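Local coordinates for protein beta-galactosidase (Bacillus circulans subsp. alkalophilus, PDB 3TTY) that catalyses the hydrolysis of terminal beta-galactosyl residues as a glycoside hydrolase with a TIM-barrel domain, a trimerisation domain and a C-terminal domain, at residues A[162-167]-A[195-200]; A[471-476]-A[575-580]; A[635-640]-A[665-670]. All coordinates share one frame; numbering follows the deposited sequence.

Interaction 1 of 3, residues A[162-167]-A[195-200]; sequences KQFRVW and DEIVAP
With CG anti to its carbonyl carbon (chi1 -59°) and the chain extended from CG to NE, Arg165 reaches from helix 158-172 to the backbone of Ile197, while Phe164, whose CG is turned anti to the backbone N (chi1 -173°), sends its ring to the side chain of the same residue. The guanidinium grips one oxygen side-on: NE of Arg165 donates to Ile197 O over 3.0 Å, and NH2 of Arg165 donates to that oxygen over 2.9 Å. Both bonds are bent, as expected when two N-H groups converge on one acceptor, but the oxygen lies close to the guanidinium plane, and this paired grip fixes the rotation of the group. The chain of Asp195 crosses the arginine at about a right angle. Asp195 OD2 lies 3.4 Å from Arg165 CD and 3.9 Å from Arg165 NH1, a long salt bridge that is purely electrostatic because the carboxylate oxygen stands well out of the guanidinium plane. A water mediates instead, accepting from Arg165 NH1 at 3.0 Å and donating to Asp195 OD2.

The contact fastens the loop before strand 206-207 to helix 158-172, in an excursion of the TIM-barrel domain near the four-cysteine zinc site; Cys160, one of the zinc ligands, belongs to this helix. On the buried side, Phe164 CE2 meets Ile197 CG2 at 4.1 Å, and Val198 O lies at the ring edge, near its plane. Tyr221 and Phe224 of helix 215-243 pack against the same ring, the former edge-to-face. Beyond the loop, Val198 packs on Phe108 of the second subunit and Asp195 on Lys91 of that subunit.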
# COMPACT_ATOMS: atom_id res chain seq x y z
N LYS A 162 5.85 -27.39 -14.15
CA LYS A 162 6.41 -28.53 -14.88
C LYS A 162 6.66 -28.19 -16.35
O LYS A 162 7.66 -28.59 -16.94
CB LYS A 162 5.49 -29.73 -14.82
CG LYS A 162 5.26 -30.31 -13.43
CD LYS A 162 4.30 -31.46 -13.57
CE LYS A 162 3.76 -31.94 -12.25
NZ LYS A 162 2.61 -32.86 -12.55
N GLN A 163 5.73 -27.46 -16.94
CA GLN A 163 5.86 -27.16 -18.36
C GLN A 163 6.95 -26.10 -18.56
O GLN A 163 7.66 -26.11 -19.57
CB GLN A 163 4.51 -26.76 -18.95
CG GLN A 163 4.51 -26.59 -20.46
CD GLN A 163 5.02 -27.83 -21.22
OE1 GLN A 163 4.85 -28.98 -20.78
NE2 GLN A 163 5.63 -27.58 -22.37
N PHE A 164 7.12 -25.21 -17.59
CA PHE A 164 8.26 -24.29 -17.58
C PHE A 164 9.59 -25.04 -17.77
O PHE A 164 10.47 -24.60 -18.52
CB PHE A 164 8.30 -23.51 -16.26
CG PHE A 164 9.35 -22.41 -16.22
CD1 PHE A 164 9.58 -21.61 -17.33
CD2 PHE A 164 10.06 -22.16 -15.05
CE1 PHE A 164 10.53 -20.58 -17.28
CE2 PHE A 164 11.00 -21.14 -15.00
CZ PHE A 164 11.24 -20.34 -16.11
N ARG A 165 9.73 -26.17 -17.10
CA ARG A 165 10.96 -26.95 -17.16
C ARG A 165 11.17 -27.53 -18.55
O ARG A 165 12.29 -27.56 -19.04
CB ARG A 165 10.98 -28.05 -16.09
CG ARG A 165 10.85 -27.49 -14.69
CD ARG A 165 10.75 -28.57 -13.63
NE ARG A 165 10.61 -27.99 -12.30
CZ ARG A 165 9.63 -28.28 -11.46
NH1 ARG A 165 8.70 -29.15 -11.81
NH2 ARG A 165 9.58 -27.70 -10.26
N VAL A 166 10.08 -27.98 -19.17
CA VAL A 166 10.14 -28.54 -20.52
C VAL A 166 10.57 -27.44 -21.46
O VAL A 166 11.42 -27.63 -22.33
CB VAL A 166 8.76 -29.11 -20.95
CG1 VAL A 166 8.79 -29.56 -22.42
CG2 VAL A 166 8.34 -30.28 -20.03
N TRP A 167 9.99 -26.26 -21.27
CA TRP A 167 10.28 -25.10 -22.11
C TRP A 167 11.75 -24.65 -21.99
O TRP A 167 12.33 -24.11 -22.93
CB TRP A 167 9.32 -23.96 -21.73
CG TRP A 167 9.45 -22.70 -22.53
CD1 TRP A 167 8.71 -22.34 -23.62
CD2 TRP A 167 10.34 -21.62 -22.28
NE1 TRP A 167 9.09 -21.10 -24.07
CE2 TRP A 167 10.09 -20.63 -23.26
CE3 TRP A 167 11.32 -21.38 -21.32
CZ2 TRP A 167 10.80 -19.43 -23.31
CZ3 TRP A 167 12.03 -20.19 -21.37
CH2 TRP A 167 11.76 -19.24 -22.36
N ASP A 195 14.14 -30.39 -12.14
CA ASP A 195 13.07 -30.30 -11.15
C ASP A 195 13.39 -29.40 -9.97
O ASP A 195 12.53 -29.14 -9.14
CB ASP A 195 12.65 -31.69 -10.66
CG ASP A 195 11.81 -32.43 -11.68
OD1 ASP A 195 11.54 -33.64 -11.47
OD2 ASP A 195 11.43 -31.81 -12.70
N GLU A 196 14.64 -28.93 -9.88
CA GLU A 196 15.04 -28.02 -8.81
C GLU A 196 14.62 -26.57 -9.11
O GLU A 196 14.62 -25.71 -8.23
CB GLU A 196 16.55 -28.08 -8.61
CG GLU A 196 17.02 -29.37 -7.98
CD GLU A 196 18.50 -29.60 -8.18
OE1 GLU A 196 19.21 -28.65 -8.59
OE2 GLU A 196 18.96 -30.75 -7.95
N ILE A 197 14.30 -26.32 -10.38
CA ILE A 197 13.87 -25.02 -10.86
C ILE A 197 12.40 -24.79 -10.49
O ILE A 197 11.56 -25.67 -10.72
CB ILE A 197 14.01 -24.97 -12.39
CG1 ILE A 197 15.47 -25.18 -12.78
CG2 ILE A 197 13.45 -23.67 -12.96
CD1 ILE A 197 15.67 -25.58 -14.24
N VAL A 198 12.08 -23.63 -9.92
CA VAL A 198 10.68 -23.34 -9.61
C VAL A 198 10.21 -22.08 -10.34
O VAL A 198 11.03 -21.29 -10.83
CB VAL A 198 10.44 -23.21 -8.11
CG1 VAL A 198 10.68 -24.56 -7.40
CG2 VAL A 198 11.29 -22.11 -7.52
N ALA A 199 8.90 -21.90 -10.44
CA ALA A 199 8.37 -20.68 -11.04
C ALA A 199 8.70 -19.52 -10.12
O ALA A 199 8.65 -19.67 -8.91
CB ALA A 199 6.87 -20.79 -11.23
N PRO A 200 9.03 -18.36 -10.69
CA PRO A 200 9.35 -17.19 -9.88
C PRO A 200 8.11 -16.39 -9.52
O PRO A 200 7.50 -15.76 -10.37
CB PRO A 200 10.25 -16.36 -10.82
CG PRO A 200 9.77 -16.71 -12.21
CD PRO A 200 9.17 -18.10 -12.14
O HOH W 1 8.81 -31.58 -13.54

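Interaction 2 of 3, residues A[471-476]-A[575-580]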
# COMPACT_ATOMS: atom_id res chain seq x y z
N ARG A 471 22.34 -5.18 -37.86
CA ARG A 471 21.26 -4.58 -38.60
C ARG A 471 21.33 -3.05 -38.56
O ARG A 471 21.19 -2.41 -39.58
CB ARG A 471 19.91 -5.11 -38.11
CG ARG A 471 18.76 -5.02 -39.11
CD ARG A 471 17.66 -6.07 -38.83
NE ARG A 471 17.31 -6.11 -37.42
CZ ARG A 471 17.42 -7.18 -36.63
NH1 ARG A 471 17.85 -8.34 -37.13
NH2 ARG A 471 17.09 -7.09 -35.35
N VAL A 472 21.59 -2.46 -37.39
CA VAL A 472 21.66 -1.01 -37.36
C VAL A 472 22.96 -0.45 -37.92
O VAL A 472 22.96 0.61 -38.52
CB VAL A 472 21.32 -0.37 -36.00
CG1 VAL A 472 20.88 -1.42 -35.01
CG2 VAL A 472 22.48 0.48 -35.49
N GLU A 473 24.07 -1.17 -37.75
CA GLU A 473 25.30 -0.78 -38.44
C GLU A 473 25.06 -0.72 -39.95
O GLU A 473 25.43 0.24 -40.61
CB GLU A 473 26.44 -1.74 -38.11
CG GLU A 473 27.11 -1.46 -36.78
CD GLU A 473 27.88 -2.67 -36.26
OE1 GLU A 473 27.85 -3.73 -36.91
OE2 GLU A 473 28.51 -2.55 -35.18
N ARG A 474 24.42 -1.75 -40.49
CA ARG A 474 24.12 -1.74 -41.92
C ARG A 474 23.17 -0.60 -42.33
O ARG A 474 23.39 0.06 -43.35
CB ARG A 474 23.58 -3.10 -42.36
CG ARG A 474 23.53 -3.27 -43.86
CD ARG A 474 23.47 -4.75 -44.20
NE ARG A 474 24.56 -5.48 -43.56
CZ ARG A 474 24.40 -6.31 -42.54
NH1 ARG A 474 23.19 -6.53 -42.04
NH2 ARG A 474 25.47 -6.94 -42.02
N PHE A 475 22.13 -0.38 -41.54
CA PHE A 475 21.20 0.74 -41.76
C PHE A 475 21.92 2.08 -41.76
O PHE A 475 21.76 2.89 -42.68
CB PHE A 475 20.09 0.74 -40.70
CG PHE A 475 19.30 2.02 -40.63
CD1 PHE A 475 18.34 2.32 -41.58
CD2 PHE A 475 19.51 2.92 -39.58
CE1 PHE A 475 17.61 3.51 -41.51
CE2 PHE A 475 18.78 4.10 -39.50
CZ PHE A 475 17.83 4.39 -40.47
N VAL A 476 22.74 2.31 -40.75
CA VAL A 476 23.45 3.58 -40.61
C VAL A 476 24.51 3.78 -41.70
O VAL A 476 24.63 4.86 -42.27
CB VAL A 476 24.09 3.72 -39.23
CG1 VAL A 476 24.89 5.02 -39.14
CG2 VAL A 476 23.03 3.66 -38.13
N ASN A 575 27.95 10.62 -34.28
CA ASN A 575 28.98 9.83 -34.95
C ASN A 575 28.70 9.61 -36.41
O ASN A 575 27.67 9.07 -36.77
CB ASN A 575 29.16 8.45 -34.29
CG ASN A 575 30.50 7.79 -34.70
OD1 ASN A 575 31.54 8.43 -34.70
ND2 ASN A 575 30.45 6.52 -35.07
N LYS A 576 29.64 10.00 -37.27
CA LYS A 576 29.52 9.67 -38.70
C LYS A 576 29.99 8.24 -38.95
O LYS A 576 31.07 7.85 -38.53
CB LYS A 576 30.34 10.64 -39.56
CG LYS A 576 30.04 10.52 -41.05
CD LYS A 576 28.62 10.99 -41.37
CE LYS A 576 28.36 11.03 -42.87
NZ LYS A 576 26.98 11.48 -43.21
N PHE A 577 29.18 7.47 -39.66
CA PHE A 577 29.41 6.04 -39.78
C PHE A 577 28.95 5.62 -41.16
O PHE A 577 27.76 5.47 -41.40
CB PHE A 577 28.65 5.30 -38.66
CG PHE A 577 28.99 3.84 -38.53
CD1 PHE A 577 30.03 3.42 -37.72
CD2 PHE A 577 28.25 2.87 -39.20
CE1 PHE A 577 30.34 2.07 -37.59
CE2 PHE A 577 28.56 1.52 -39.08
CZ PHE A 577 29.61 1.12 -38.26
N GLY A 578 29.90 5.45 -42.08
CA GLY A 578 29.56 5.28 -43.48
C GLY A 578 28.86 6.54 -43.95
O GLY A 578 29.25 7.64 -43.57
N ASN A 579 27.82 6.39 -44.77
CA ASN A 579 27.06 7.55 -45.23
C ASN A 579 26.03 8.08 -44.22
O ASN A 579 25.42 9.12 -44.44
CB ASN A 579 26.39 7.24 -46.57
CG ASN A 579 27.40 6.93 -47.66
OD1 ASN A 579 27.40 5.84 -48.24
ND2 ASN A 579 28.28 7.89 -47.93
N GLY A 580 25.85 7.37 -43.10
CA GLY A 580 24.89 7.74 -42.07
C GLY A 580 25.48 8.39 -40.83
O GLY A 580 26.64 8.79 -40.81
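Phe577 brings the CE2-CZ corner of its ring against CB and CG of Glu473 on helix 468-477, overlapping the aliphatic part of the glutamate and not its charged end. Phe577 CZ lies 3.9 Å from Glu473 CG, and Phe577 CE2 is 4.0 Å from Glu473 CB. The backbone oxygen of Glu473 comes to the ring edge, near its plane, 3.7 Å from Phe577 CE2. The ring reaches the helix because CG of Phe577 stands anti to the backbone N (chi1 -170°). Val476, almost one turn further along, crosses the phenylalanine at about a right angle and sets its CG1 3.8 Å from Phe577 CB; Phe482 of strand 481-485 also touches the valine, and Val509 touches both Glu473 and Phe577.

Phe577 also begins the type II' turn that ends at Gly580 and joins strands 570-577 and 580-585 into a beta hairpin of the trimerisation domain. Gly578 has the positive phi (62°) of such a turn, and Lys576 NZ donates to Asn579 O at 3.1 Å from above the carbonyl plane. A CB at Gly580 would probably collide with Val476 O, because Gly580 CA already lies 2.9 Å from Val476 O.

No N-H or O-H bond crosses between segments 471-476 and 575-580, so their contact combines apolar packing, to which the glutamate lends its methylenes, with the CA-H...O approach of Gly580 to Val476.

Interaction 3 of 3, residues A[635-640]-A[665-670]; sequences HNAEEM and PARGVM
From its CB, Arg667 bends at chi2 (74°) and turns its chain back over the loop at 635-640. Arg667 CD passes 3.8 Å from Asn636 O. Arg667 NE donates to a water at 3.3 Å, and this water in turn donates to His635 O, bridging the side chain to the loop backbone. At the tip, the methyl of Ala637 lies over one face of the guanidinium, offset toward its rim, with Ala637 CB 4.1 Å from Arg667 NH1. Shortened to an alanine, this position would probably lose the flat group lying against the Ala637 methyl and leave the bridging water without the N-H it accepts.

A backbone bond runs from Arg667 N to Asn636 O over 3.3 Å, nearly in line with the carbonyl. The same oxygen receives a CA-H...O contact from Ala666, whose CB packs 3.3 Å from Ala637 O. The His635 ring stacks on Phe284, and its NE2 is hydrogen-bonded to Glu618. Val326 of helix 326-336 also touches the Arg667 side chain.

Residues 665-668 form a type II turn, closed by Gly668 N to Pro665 O at 2.8 Å, in which Arg667 takes the positive phi (60°) of the third position. This turn leads from strand 661-664 into strand 669-674, which runs antiparallel to strand 627-634 in the beta sheet of the C-terminal domain, and Gly668 pairs through its backbone with Asn634.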
# COMPACT_ATOMS: atom_id res chain seq x y z
N HIS A 635 -7.79 18.31 -31.03
CA HIS A 635 -8.09 17.89 -29.67
C HIS A 635 -8.49 19.05 -28.74
O HIS A 635 -8.99 18.82 -27.64
CB HIS A 635 -6.89 17.13 -29.07
CG HIS A 635 -6.53 15.89 -29.84
ND1 HIS A 635 -7.22 14.71 -29.71
CD2 HIS A 635 -5.55 15.65 -30.74
CE1 HIS A 635 -6.69 13.79 -30.49
NE2 HIS A 635 -5.67 14.34 -31.13
N ASN A 636 -8.27 20.28 -29.19
CA ASN A 636 -8.61 21.46 -28.39
C ASN A 636 -10.12 21.67 -28.26
O ASN A 636 -10.89 21.29 -29.14
CB ASN A 636 -7.99 22.73 -28.98
CG ASN A 636 -6.50 22.61 -29.16
OD1 ASN A 636 -5.74 22.84 -28.22
ND2 ASN A 636 -6.07 22.26 -30.36
N ALA A 637 -10.54 22.28 -27.15
CA ALA A 637 -11.95 22.58 -26.93
C ALA A 637 -12.36 23.85 -27.67
O ALA A 637 -13.48 24.35 -27.51
CB ALA A 637 -12.25 22.71 -25.43
N GLU A 638 -11.45 24.38 -28.48
CA GLU A 638 -11.68 25.62 -29.21
C GLU A 638 -11.42 25.41 -30.70
O GLU A 638 -10.60 24.58 -31.09
CB GLU A 638 -10.78 26.74 -28.67
CG GLU A 638 -10.82 26.93 -27.14
CD GLU A 638 -9.62 26.31 -26.41
OE1 GLU A 638 -8.53 26.19 -27.03
OE2 GLU A 638 -9.76 25.96 -25.21
N GLU A 639 -12.14 26.16 -31.52
CA GLU A 639 -11.88 26.21 -32.96
C GLU A 639 -10.43 26.60 -33.24
O GLU A 639 -9.84 27.42 -32.53
CB GLU A 639 -12.82 27.23 -33.60
CG GLU A 639 -12.81 27.25 -35.11
CD GLU A 639 -13.75 28.30 -35.67
OE1 GLU A 639 -14.85 27.93 -36.15
OE2 GLU A 639 -13.39 29.50 -35.60
N MET A 640 -9.85 26.03 -34.30
CA MET A 640 -8.44 26.26 -34.60
C MET A 640 -8.24 26.46 -36.10
O MET A 640 -8.99 25.91 -36.91
CB MET A 640 -7.61 25.06 -34.12
CG MET A 640 -6.34 25.43 -33.37
SD MET A 640 -6.62 26.07 -31.72
CE MET A 640 -4.95 26.45 -31.21
N PRO A 665 -13.24 22.87 -36.35
CA PRO A 665 -13.97 23.14 -35.11
C PRO A 665 -13.34 22.43 -33.92
O PRO A 665 -12.53 21.52 -34.11
CB PRO A 665 -15.37 22.55 -35.37
CG PRO A 665 -15.44 22.32 -36.86
CD PRO A 665 -14.04 22.08 -37.31
N ALA A 666 -13.70 22.86 -32.71
CA ALA A 666 -13.36 22.11 -31.51
C ALA A 666 -13.69 20.64 -31.74
O ALA A 666 -14.74 20.32 -32.29
CB ALA A 666 -14.13 22.65 -30.30
N ARG A 667 -12.80 19.75 -31.31
CA ARG A 667 -13.00 18.31 -31.44
C ARG A 667 -13.17 17.85 -32.89
O ARG A 667 -13.59 16.72 -33.14
CB ARG A 667 -14.22 17.86 -30.64
CG ARG A 667 -13.93 17.55 -29.18
CD ARG A 667 -13.70 18.79 -28.35
NE ARG A 667 -12.97 18.45 -27.13
CZ ARG A 667 -13.37 18.71 -25.89
NH1 ARG A 667 -14.51 19.35 -25.68
NH2 ARG A 667 -12.62 18.33 -24.87
N GLY A 668 -12.83 18.72 -33.83
CA GLY A 668 -13.15 18.48 -35.22
C GLY A 668 -12.22 17.49 -35.90
O GLY A 668 -11.11 17.24 -35.42
N VAL A 669 -12.68 16.92 -37.01
CA VAL A 669 -11.87 16.00 -37.80
C VAL A 669 -12.06 16.34 -39.27
O VAL A 669 -13.19 16.51 -39.73
CB VAL A 669 -12.29 14.52 -37.57
CG1 VAL A 669 -11.54 13.59 -38.52
CG2 VAL A 669 -12.06 14.11 -36.12
N MET A 670 -10.96 16.45 -40.00
CA MET A 670 -10.99 16.59 -41.44
C MET A 670 -10.11 15.49 -42.01
O MET A 670 -9.13 15.08 -41.39
CB MET A 670 -10.46 17.95 -41.88
CG MET A 670 -11.07 19.14 -41.12
SD MET A 670 -10.29 20.73 -41.49
CE MET A 670 -10.56 20.81 -43.26
O HOH W 2 -10.41 16.48 -26.64

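How the interactions relate
Following the chain from the N terminus, interaction 1 comes first, closing a loop of 27 residues that includes helix 175-181 within the TIM-barrel domain. Interaction 2 closes a far longer excursion in the trimerisation domain: 98 residues, rich in strands, separate helix 468-477 from the hairpin at 575-580. Interaction 3 then spans 24 residues of the C-terminal beta domain, joining the loop after strand 627-634 to the turn before strand 669-674. The three are in series, with none nested or crossed. Interactions 1 and 3 lie on opposite sides of the chain's centre, their centres about 55 Å apart, and each contact ties together parts of its own domain.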